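Local coordinates for protein nucleoporin nup120 (Schizosaccharomyces pombe, PDB 4GQ2) that serves as a structural component of the nuclear pore complex, in which nucleoporins can also dock transiently associated nuclear transport factors, at residues A60-S65 with V531-Y536. Residues are numbered along the deposited sequence; the frame is centred on the assembly and turned at random.
Sequences AGVYTS and VTYINY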
loop_
_atom_site.group_PDB
_atom_site.type_symbol
_atom_site.label_atom_id
_atom_site.label_comp_id
_atom_site.label_asym_id
_atom_site.label_seq_id
_atom_site.Cartn_x
_atom_site.Cartn_y
_atom_site.Cartn_z
ATOM N N ALA A 60 20.600 17.489 13.235
ATOM C CA ALA A 60 20.622 16.643 12.040
ATOM C C ALA A 60 21.176 17.399 10.851
ATOM O O ALA A 60 21.141 18.632 10.819
ATOM C CB ALA A 60 19.218 16.132 11.716
ATOM N N GLY A 61 21.674 16.647 9.872
ATOM C CA GLY A 61 22.146 17.207 8.618
ATOM C C GLY A 61 22.439 16.113 7.613
ATOM O O GLY A 61 22.402 14.930 7.948
ATOM N N VAL A 62 22.701 16.504 6.369
ATOM C CA VAL A 62 23.159 15.541 5.376
ATOM C C VAL A 62 24.450 16.036 4.734
ATOM O O VAL A 62 24.576 17.208 4.383
ATOM C CB VAL A 62 22.081 15.103 4.316
ATOM C CG1 VAL A 62 20.654 15.220 4.842
ATOM C CG2 VAL A 62 22.232 15.840 2.999
ATOM N N TYR A 63 25.403 15.121 4.614
ATOM C CA TYR A 63 26.713 15.394 4.056
ATOM C C TYR A 63 26.888 14.639 2.749
ATOM O O TYR A 63 26.558 13.453 2.656
ATOM C CB TYR A 63 27.800 14.967 5.047
ATOM C CG TYR A 63 29.201 15.120 4.519
ATOM C CD1 TYR A 63 29.804 16.376 4.453
ATOM C CD2 TYR A 63 29.929 14.009 4.079
ATOM C CE1 TYR A 63 31.093 16.526 3.966
ATOM C CE2 TYR A 63 31.218 14.146 3.592
ATOM C CZ TYR A 63 31.795 15.407 3.536
ATOM O OH TYR A 63 33.074 15.562 3.055
ATOM N N THR A 64 27.429 15.322 1.747
ATOM C CA THR A 64 27.698 14.687 0.462
ATOM C C THR A 64 29.204 14.585 0.173
ATOM O O THR A 64 29.918 15.590 0.195
ATOM C CB THR A 64 26.917 15.371 -0.690
ATOM O OG1 THR A 64 27.233 14.734 -1.935
ATOM C CG2 THR A 64 27.231 16.871 -0.772
ATOM N N SER A 65 29.670 13.356 -0.063
ATOM C CA SER A 65 31.064 13.081 -0.431
ATOM C C SER A 65 31.220 13.292 -1.933
ATOM O O SER A 65 31.336 12.333 -2.706
ATOM C CB SER A 65 31.456 11.645 -0.062
ATOM O OG SER A 65 31.096 11.316 1.268
ATOM N N VAL A 531 19.513 18.593 -5.599
ATOM C CA VAL A 531 18.511 18.622 -4.532
ATOM C C VAL A 531 18.904 19.319 -3.229
ATOM O O VAL A 531 20.032 19.194 -2.751
ATOM C CB VAL A 531 18.030 17.182 -4.236
ATOM C CG1 VAL A 531 17.326 17.081 -2.893
ATOM C CG2 VAL A 531 17.117 16.706 -5.356
ATOM N N THR A 532 17.948 20.051 -2.660
ATOM C CA THR A 532 18.096 20.579 -1.311
ATOM C C THR A 532 17.291 19.752 -0.299
ATOM O O THR A 532 16.055 19.697 -0.339
ATOM C CB THR A 532 17.756 22.085 -1.205
ATOM O OG1 THR A 532 17.339 22.385 0.134
ATOM C CG2 THR A 532 16.652 22.461 -2.154
ATOM N N TYR A 533 18.027 19.095 0.590
ATOM C CA TYR A 533 17.451 18.281 1.648
ATOM C C TYR A 533 16.954 19.164 2.781
ATOM O O TYR A 533 17.588 20.155 3.126
ATOM C CB TYR A 533 18.500 17.311 2.191
ATOM C CG TYR A 533 18.872 16.188 1.250
ATOM C CD1 TYR A 533 19.833 16.373 0.251
ATOM C CD2 TYR A 533 18.278 14.931 1.366
ATOM C CE1 TYR A 533 20.182 15.343 -0.609
ATOM C CE2 TYR A 533 18.621 13.897 0.509
ATOM C CZ TYR A 533 19.570 14.106 -0.476
ATOM O OH TYR A 533 19.918 13.075 -1.325
ATOM N N ILE A 534 15.817 18.786 3.350
ATOM C CA ILE A 534 15.245 19.447 4.517
ATOM C C ILE A 534 15.209 18.431 5.643
ATOM O O ILE A 534 14.589 17.375 5.503
ATOM C CB ILE A 534 13.806 19.927 4.247
ATOM C CG1 ILE A 534 13.772 20.910 3.076
ATOM C CG2 ILE A 534 13.218 20.560 5.492
ATOM C CD1 ILE A 534 12.422 20.988 2.393
ATOM N N ASN A 535 15.856 18.755 6.760
ATOM C CA ASN A 535 16.000 17.805 7.859
ATOM C C ASN A 535 15.117 18.110 9.049
ATOM O O ASN A 535 15.313 19.119 9.738
ATOM C CB ASN A 535 17.467 17.704 8.282
ATOM C CG ASN A 535 18.362 17.292 7.139
ATOM O OD1 ASN A 535 18.160 16.238 6.538
ATOM N ND2 ASN A 535 19.350 18.129 6.819
ATOM N N TYR A 536 14.129 17.244 9.268
ATOM C CA TYR A 536 13.236 17.342 10.421
ATOM C C TYR A 536 13.725 16.360 11.468
ATOM O O TYR A 536 14.616 15.565 11.192
ATOM C CB TYR A 536 11.780 17.034 10.036
ATOM C CG TYR A 536 11.185 17.990 9.018
ATOM C CD1 TYR A 536 10.646 19.208 9.416
ATOM C CD2 TYR A 536 11.161 17.673 7.659
ATOM C CE1 TYR A 536 10.107 20.090 8.499
ATOM C CE2 TYR A 536 10.612 18.545 6.731
ATOM C CZ TYR A 536 10.093 19.756 7.159
ATOM O OH TYR A 536 9.550 20.638 6.261
#
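V62 lays CG2 over one face of the Y533 ring, a CH-pi contact 4.0 Å from the ring centroid and 27° off the normal, where the edge strand of one β-propeller sheet meets a strand of the next. Strand 59-64 is that edge strand; strand 532-536 belongs to the sheet that also carries the N-terminal strand 3-11. Segments 60-64 and 532-536 run roughly antiparallel (152°), their axes 6.9 Å apart at closest approach. The contact is buried and made by side chains, except at G61, which takes part through its CA. The same valine splits its branches: CG1 sits 3.2 Å from N535 OD1, a tight approach of a methyl to the amide oxygen. Its chi1 of -27° swings CG1 about halfway to eclipsing the backbone N, where it meets the amide, and leaves CG2 to cover the tyrosine ring. N535 ND2 approaches G61 CA to 3.5 Å, and at the other end of N535, CB rests 4.2 Å from A60 CB. The amide is pinned from outside: ND2 donates to S522 OG, which also bonds A60 O, and OD1 takes a weak hydrogen bond from R75 NH1. S522 thus bridges the two strands, while N524 OD1 accepts a hydrogen bond from V62 N. On the opposite face of the Y533 ring, V531 CG1 lies 4.0 Å from the ring plane, offset toward the rim, and the far end of Y533 is held by OH bonding to V89 O.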